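Possible TctC subunit of the Tripartite Tricarboxylate Transport(TTT) Family (PDB 6HKE) binds malate in the periplasm and probably hands it to a membrane transporter of the tripartite tricarboxylate family for high-affinity uptake of C4-dicarboxylates. Local coordinates at residues 135-140 with 164-169; 208-213 with 220-225. The protein carries 2 engineered substitutions. All blocks are in the same frame, centred on the assembly; numbering follows the deposited sequence.

Contact 1. Residues 135-140 with 164-169; sequences SHTDNL and VDPTGV
Thr137 reaches across to the peptide joining Asp165 and Pro166. Its CB points toward 164-169, and from there the side chain forks. With OG1 anti to the backbone N (chi1 178°), the hydroxyl extends across the gap, whereas CG2 is turned back from it. OG1 comes to lie over the flat face of the Asp165-Pro166 peptide, 3.6 Å from Asp165 C. It is also 3.5 Å from Pro166 N, but the tertiary amide nitrogen of a proline has no hydrogen to offer, so this is packing against the peptide. The ring itself is met over its face near the N-CA bond, with Pro166 CB and CD each 4.1 Å from Thr137 OG1. The backbone beside it contributes a CA-H...O contact, Pro166 CA to Thr137 O at 3.5 Å. These residues carry the chain into strands 141-144 and 167-170, which are parallel and joined through helix 150-162 as a beta-alpha-beta crossover within the periplasmic binding protein fold. Closer to those strands, Leu140 CB meets Pro166 CB at 4.1 Å, and both side chains also rest on Val133 of helix 126-136. Thr167 approaches with its carbon, CB standing 3.6 Å from Leu140 O. Its OG1 is 3.8 Å from that same Leu140 O, too long for a hydrogen bond. Backbone pairing of the two strands follows directly, between Thr167 and Val142.

Contact 2. Residues 208-213 with 220-225; sequences YVIAAS and PDVPTA
Ile210 O receives Ala225 N at 3.0 Å, in a bent hydrogen bond with 139° at the hydrogen. The same oxygen takes a CA-H...O contact from Thr224 and a weak bond from Ala212 N, which closes the inverse gamma turn centred on Ala211. On its other peptide, Ile210 N gives a straighter bond to Pro223 O (3.0 Å, 159°). Because Ile210 bonds to the residues before and after Thr224, this is a single bridge of parallel type; the touching chain parts then diverge, their end-to-end directions 66° apart. Val209 CA also approaches Pro223 O, so that carbonyl meets two donors. Side chains fill in around the bridge. Val222 CG1, anti to its own backbone N, projects onto the Val209-Ile210 peptide, 3.7 Å from Ile210 N, and touches Ile210 CB. The ring of Pro223 comes up to the carbonyl of Tyr208, CD 3.4 Å from Tyr208 O, while its CG meets Val209 CG1. Thr224 turns its carbon atoms to Ala212, CB lying 3.3 Å from Ala212 O; its OG1 instead accepts from Glu227 N. The bridge thus fastens the loop before strand 236-244 to strand 205-210, where Ile210 and Val222 both pack on Leu114 of strand 102-118 and Tyr208 meets the ring of Phe129 in helix 126-136.

In the fold
Contacts 1 and 2 follow one another along the chain and do not touch: their centres are 23 Å apart and their nearest atoms about 10 Å. One mixed sheet connects them, running from strands 167-170 and 141-144 through 188-192 and 102-118 to 205-210. Contact 1 lies away from the malate, yet its two strands lead to pocket residues, 141-144 to Ala145, Ser149 and Val150, and 167-170 to Gly173 and Thr174. Contact 2 is nearer: the side chain of Ile210 is about 10 Å from that of Gln192, which binds malate at the end of strand 188-192, and about 11 Å from that of Val150.

Contact 1. Residues 135-140 with 164-169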
ATOM      1  N   SER A 135     -19.786  -5.038  19.986  1.00 52.75           N
ATOM      2  CA  SER A 135     -21.163  -4.755  20.474  1.00 51.72           C
ATOM      3  C   SER A 135     -22.065  -4.188  19.375  1.00 53.78           C
ATOM      4  O   SER A 135     -23.296  -4.352  19.479  1.00 59.38           O
ATOM      5  CB  SER A 135     -21.112  -3.810  21.646  1.00 52.50           C
ATOM      6  OG  SER A 135     -20.482  -4.429  22.755  1.00 51.93           O
ATOM      7  N   HIS A 136     -21.507  -3.471  18.404  1.00 50.97           N
ATOM      8  CA  HIS A 136     -22.288  -2.762  17.359  1.00 52.28           C
ATOM      9  C   HIS A 136     -21.995  -3.412  16.010  1.00 50.43           C
ATOM     10  O   HIS A 136     -22.395  -2.830  14.993  1.00 47.13           O
ATOM     11  CB  HIS A 136     -21.945  -1.267  17.330  1.00 59.01           C
ATOM     12  CG  HIS A 136     -22.124  -0.567  18.634  1.00 66.94           C
ATOM     13  ND1 HIS A 136     -22.464   0.771  18.705  1.00 69.36           N
ATOM     14  CD2 HIS A 136     -22.004  -0.999  19.911  1.00 69.65           C
ATOM     15  CE1 HIS A 136     -22.552   1.128  19.971  1.00 73.12           C
ATOM     16  NE2 HIS A 136     -22.277   0.056  20.732  1.00 72.44           N
ATOM     17  N   THR A 137     -21.358  -4.590  16.028  1.00 49.94           N
ATOM     18  CA  THR A 137     -20.657  -5.206  14.870  1.00 54.73           C
ATOM     19  C   THR A 137     -21.598  -5.322  13.662  1.00 51.98           C
ATOM     20  O   THR A 137     -21.064  -5.450  12.563  1.00 57.04           O
ATOM     21  CB  THR A 137     -19.956  -6.527  15.245  1.00 56.29           C
ATOM     22  OG1 THR A 137     -19.359  -7.034  14.049  1.00 59.99           O
ATOM     23  CG2 THR A 137     -20.852  -7.575  15.873  1.00 53.53           C
ATOM     24  N   ASP A 138     -22.921  -5.249  13.837  1.00 56.68           N
ATOM     25  CA  ASP A 138     -23.896  -5.172  12.708  1.00 59.67           C
ATOM     26  C   ASP A 138     -23.812  -3.800  12.036  1.00 57.62           C
ATOM     27  O   ASP A 138     -23.612  -3.759  10.811  1.00 61.65           O
ATOM     28  CB  ASP A 138     -25.363  -5.330  13.125  1.00 62.29           C
ATOM     29  CG  ASP A 138     -25.647  -6.478  14.070  1.00 63.21           C
ATOM     30  OD1 ASP A 138     -24.674  -7.109  14.537  1.00 69.40           O
ATOM     31  OD2 ASP A 138     -26.840  -6.709  14.350  1.00 63.52           O
ATOM     32  N   ASN A 139     -23.972  -2.731  12.823  1.00 53.75           N
ATOM     33  CA  ASN A 139     -24.196  -1.341  12.334  1.00 55.81           C
ATOM     34  C   ASN A 139     -22.876  -0.673  11.922  1.00 49.54           C
ATOM     35  O   ASN A 139     -22.924   0.503  11.558  1.00 52.26           O
ATOM     36  CB  ASN A 139     -24.868  -0.446  13.383  1.00 57.84           C
ATOM     37  CG  ASN A 139     -26.060  -1.087  14.060  1.00 61.15           C
ATOM     38  OD1 ASN A 139     -27.170  -1.054  13.532  1.00 58.08           O
ATOM     39  ND2 ASN A 139     -25.842  -1.640  15.244  1.00 61.96           N
ATOM     40  N   LEU A 140     -21.742  -1.371  11.985  1.00 44.86           N
ATOM     41  CA  LEU A 140     -20.416  -0.781  11.669  1.00 43.36           C
ATOM     42  C   LEU A 140     -20.032  -1.085  10.218  1.00 38.91           C
ATOM     43  O   LEU A 140     -20.350  -2.182   9.717  1.00 37.29           O
ATOM     44  CB  LEU A 140     -19.367  -1.317  12.645  1.00 43.77           C
ATOM     45  CG  LEU A 140     -19.576  -0.925  14.105  1.00 45.14           C
ATOM     46  CD1 LEU A 140     -18.313  -1.195  14.894  1.00 45.55           C
ATOM     47  CD2 LEU A 140     -19.987   0.536  14.254  1.00 45.63           C
ATOM     48  N   VAL A 164     -13.825  -9.844  15.662  1.00 42.72           N
ATOM     49  CA  VAL A 164     -15.029  -9.115  15.184  1.00 43.75           C
ATOM     50  C   VAL A 164     -15.082  -9.253  13.661  1.00 44.00           C
ATOM     51  O   VAL A 164     -14.017  -9.267  13.036  1.00 43.97           O
ATOM     52  CB  VAL A 164     -14.986  -7.640  15.620  1.00 46.22           C
ATOM     53  CG1 VAL A 164     -14.890  -7.513  17.136  1.00 49.39           C
ATOM     54  CG2 VAL A 164     -13.850  -6.876  14.954  1.00 46.61           C
ATOM     55  N   ASP A 165     -16.278  -9.365  13.094  1.00 44.02           N
ATOM     56  CA  ASP A 165     -16.485  -9.417  11.625  1.00 46.82           C
ATOM     57  C   ASP A 165     -17.551  -8.397  11.237  1.00 42.71           C
ATOM     58  O   ASP A 165     -18.654  -8.769  10.856  1.00 39.95           O
ATOM     59  CB  ASP A 165     -16.833 -10.830  11.146  1.00 50.63           C
ATOM     60  CG  ASP A 165     -16.661 -11.000   9.643  1.00 56.97           C
ATOM     61  OD1 ASP A 165     -15.782 -10.311   9.059  1.00 56.83           O
ATOM     62  OD2 ASP A 165     -17.405 -11.817   9.060  1.00 63.26           O
ATOM     63  N   PRO A 166     -17.243  -7.081  11.307  1.00 39.57           N
ATOM     64  CA  PRO A 166     -18.135  -6.046  10.784  1.00 36.39           C
ATOM     65  C   PRO A 166     -18.205  -6.071   9.252  1.00 34.12           C
ATOM     66  O   PRO A 166     -17.330  -6.650   8.636  1.00 39.47           O
ATOM     67  CB  PRO A 166     -17.492  -4.727  11.239  1.00 38.00           C
ATOM     68  CG  PRO A 166     -16.029  -5.073  11.418  1.00 39.25           C
ATOM     69  CD  PRO A 166     -15.996  -6.524  11.850  1.00 37.93           C
ATOM     70  N   THR A 167     -19.219  -5.430   8.677  1.00 31.66           N
ATOM     71  CA  THR A 167     -19.351  -5.201   7.215  1.00 31.63           C
ATOM     72  C   THR A 167     -18.116  -4.463   6.667  1.00 31.08           C
ATOM     73  O   THR A 167     -17.723  -3.442   7.261  1.00 28.81           O
ATOM     74  CB  THR A 167     -20.607  -4.386   6.894  1.00 30.59           C
ATOM     75  OG1 THR A 167     -21.671  -5.035   7.585  1.00 30.06           O
ATOM     76  CG2 THR A 167     -20.888  -4.290   5.411  1.00 30.52           C
ATOM     77  N   GLY A 168     -17.561  -4.939   5.550  1.00 29.40           N
ATOM     78  CA  GLY A 168     -16.579  -4.194   4.743  1.00 27.72           C
ATOM     79  C   GLY A 168     -17.302  -3.418   3.661  1.00 27.05           C
ATOM     80  O   GLY A 168     -18.286  -3.945   3.129  1.00 27.72           O
ATOM     81  N   VAL A 169     -16.878  -2.185   3.392  1.00 27.05           N
ATOM     82  CA  VAL A 169     -17.390  -1.338   2.276  1.00 26.66           C
ATOM     83  C   VAL A 169     -16.202  -1.125   1.343  1.00 26.95           C
ATOM     84  O   VAL A 169     -15.189  -0.540   1.741  1.00 26.95           O
ATOM     85  CB  VAL A 169     -18.000  -0.016   2.793  1.00 28.11           C
ATOM     86  CG1 VAL A 169     -18.606   0.827   1.686  1.00 29.25           C
ATOM     87  CG2 VAL A 169     -19.050  -0.254   3.858  1.00 28.26           C
TER

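Contact 2. Residues 208-213 with 220-225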
ATOM      1  N   TYR A 208      -6.006   5.228  16.121  1.00 27.46           N
ATOM      2  CA  TYR A 208      -5.978   4.511  17.415  1.00 28.41           C
ATOM      3  C   TYR A 208      -4.575   3.941  17.616  1.00 28.83           C
ATOM      4  O   TYR A 208      -3.963   4.255  18.637  1.00 30.68           O
ATOM      5  CB  TYR A 208      -7.085   3.462  17.462  1.00 31.88           C
ATOM      6  CG  TYR A 208      -8.443   4.059  17.717  1.00 33.32           C
ATOM      7  CD1 TYR A 208      -8.896   4.241  19.010  1.00 34.74           C
ATOM      8  CD2 TYR A 208      -9.262   4.472  16.678  1.00 34.17           C
ATOM      9  CE1 TYR A 208     -10.143   4.784  19.266  1.00 35.64           C
ATOM     10  CE2 TYR A 208     -10.508   5.028  16.918  1.00 35.68           C
ATOM     11  CZ  TYR A 208     -10.951   5.190  18.220  1.00 35.72           C
ATOM     12  OH  TYR A 208     -12.182   5.728  18.483  1.00 37.78           O
ATOM     13  N   VAL A 209      -4.061   3.174  16.649  1.00 28.57           N
ATOM     14  CA  VAL A 209      -2.715   2.545  16.773  1.00 28.17           C
ATOM     15  C   VAL A 209      -2.007   2.580  15.419  1.00 26.23           C
ATOM     16  O   VAL A 209      -2.659   2.836  14.405  1.00 27.63           O
ATOM     17  CB  VAL A 209      -2.794   1.125  17.357  1.00 27.27           C
ATOM     18  CG1 VAL A 209      -3.222   1.175  18.809  1.00 28.89           C
ATOM     19  CG2 VAL A 209      -3.712   0.211  16.564  1.00 28.68           C
ATOM     20  N   ILE A 210      -0.688   2.432  15.458  1.00 24.19           N
ATOM     21  CA  ILE A 210       0.186   2.230  14.270  1.00 25.37           C
ATOM     22  C   ILE A 210       0.620   0.763  14.315  1.00 24.54           C
ATOM     23  O   ILE A 210       0.944   0.280  15.416  1.00 24.24           O
ATOM     24  CB  ILE A 210       1.350   3.241  14.273  1.00 25.44           C
ATOM     25  CG1 ILE A 210       2.190   3.152  12.998  1.00 27.36           C
ATOM     26  CG2 ILE A 210       2.210   3.102  15.515  1.00 25.04           C
ATOM     27  CD1 ILE A 210       3.168   4.311  12.845  1.00 26.99           C
ATOM     28  N   ALA A 211       0.508   0.058  13.194  1.00 23.91           N
ATOM     29  CA  ALA A 211       0.801  -1.385  13.088  1.00 24.30           C
ATOM     30  C   ALA A 211       2.296  -1.554  12.835  1.00 24.13           C
ATOM     31  O   ALA A 211       2.670  -2.010  11.732  1.00 26.53           O
ATOM     32  CB  ALA A 211      -0.025  -2.011  12.003  1.00 24.41           C
ATOM     33  N   ALA A 212       3.097  -1.183  13.830  1.00 24.01           N
ATOM     34  CA  ALA A 212       4.575  -1.109  13.773  1.00 25.57           C
ATOM     35  C   ALA A 212       5.135  -1.463  15.147  1.00 27.11           C
ATOM     36  O   ALA A 212       4.365  -1.397  16.136  1.00 30.37           O
ATOM     37  CB  ALA A 212       5.018   0.276  13.349  1.00 25.07           C
ATOM     38  N   SER A 213       6.414  -1.828  15.177  1.00 29.22           N
ATOM     39  CA  SER A 213       7.236  -2.126  16.382  1.00 30.94           C
ATOM     40  C   SER A 213       7.493  -0.853  17.187  1.00 31.35           C
ATOM     41  O   SER A 213       7.631  -0.949  18.408  1.00 27.45           O
ATOM     42  CB  SER A 213       8.558  -2.727  15.985  1.00 30.33           C
ATOM     43  OG  SER A 213       8.356  -4.011  15.427  1.00 35.65           O
ATOM     44  N   PRO A 220       3.973  10.960  16.294  1.00 28.60           N
ATOM     45  CA  PRO A 220       4.606  10.422  17.493  1.00 30.49           C
ATOM     46  C   PRO A 220       3.639  10.207  18.669  1.00 29.61           C
ATOM     47  O   PRO A 220       3.999   9.448  19.552  1.00 30.88           O
ATOM     48  CB  PRO A 220       5.710  11.453  17.805  1.00 31.54           C
ATOM     49  CG  PRO A 220       5.191  12.751  17.222  1.00 31.22           C
ATOM     50  CD  PRO A 220       4.329  12.365  16.038  1.00 29.70           C
ATOM     51  N   ASP A 221       2.444  10.808  18.631  1.00 30.05           N
ATOM     52  CA  ASP A 221       1.410  10.699  19.705  1.00 31.77           C
ATOM     53  C   ASP A 221       0.502   9.466  19.473  1.00 29.66           C
ATOM     54  O   ASP A 221      -0.357   9.189  20.322  1.00 27.22           O
ATOM     55  CB  ASP A 221       0.681  12.043  19.879  1.00 34.58           C
ATOM     56  CG  ASP A 221       1.344  12.998  20.886  1.00 40.10           C
ATOM     57  OD1 ASP A 221       2.410  12.637  21.453  1.00 40.86           O
ATOM     58  OD2 ASP A 221       0.771  14.085  21.146  1.00 42.96           O
ATOM     59  N   VAL A 222       0.743   8.680  18.417  1.00 27.61           N
ATOM     60  CA  VAL A 222      -0.020   7.434  18.100  1.00 27.74           C
ATOM     61  C   VAL A 222       0.723   6.217  18.661  1.00 25.53           C
ATOM     62  O   VAL A 222       1.849   5.942  18.258  1.00 25.59           O
ATOM     63  CB  VAL A 222      -0.228   7.302  16.581  1.00 27.34           C
ATOM     64  CG1 VAL A 222      -0.936   6.004  16.220  1.00 26.62           C
ATOM     65  CG2 VAL A 222      -0.952   8.511  16.001  1.00 28.84           C
ATOM     66  N   PRO A 223       0.110   5.431  19.573  1.00 24.48           N
ATOM     67  CA  PRO A 223       0.774   4.267  20.165  1.00 26.19           C
ATOM     68  C   PRO A 223       0.877   3.079  19.198  1.00 25.82           C
ATOM     69  O   PRO A 223       0.048   2.910  18.339  1.00 23.00           O
ATOM     70  CB  PRO A 223      -0.109   3.916  21.370  1.00 26.63           C
ATOM     71  CG  PRO A 223      -1.488   4.398  20.959  1.00 27.09           C
ATOM     72  CD  PRO A 223      -1.253   5.622  20.090  1.00 25.95           C
ATOM     73  N   THR A 224       1.922   2.273  19.355  1.00 28.94           N
ATOM     74  CA  THR A 224       2.085   1.019  18.582  1.00 27.98           C
ATOM     75  C   THR A 224       0.952   0.093  19.002  1.00 29.40           C
ATOM     76  O   THR A 224       0.399   0.292  20.106  1.00 28.42           O
ATOM     77  CB  THR A 224       3.458   0.385  18.793  1.00 27.17           C
ATOM     78  OG1 THR A 224       3.593   0.157  20.191  1.00 27.89           O
ATOM     79  CG2 THR A 224       4.587   1.247  18.275  1.00 27.25           C
ATOM     80  N   ALA A 225       0.600  -0.858  18.142  1.00 30.59           N
ATOM     81  CA  ALA A 225      -0.381  -1.905  18.476  1.00 31.51           C
ATOM     82  C   ALA A 225       0.139  -2.687  19.691  1.00 31.68           C
ATOM     83  O   ALA A 225      -0.696  -3.088  20.524  1.00 32.24           O
ATOM     84  CB  ALA A 225      -0.620  -2.774  17.277  1.00 32.09           C
TER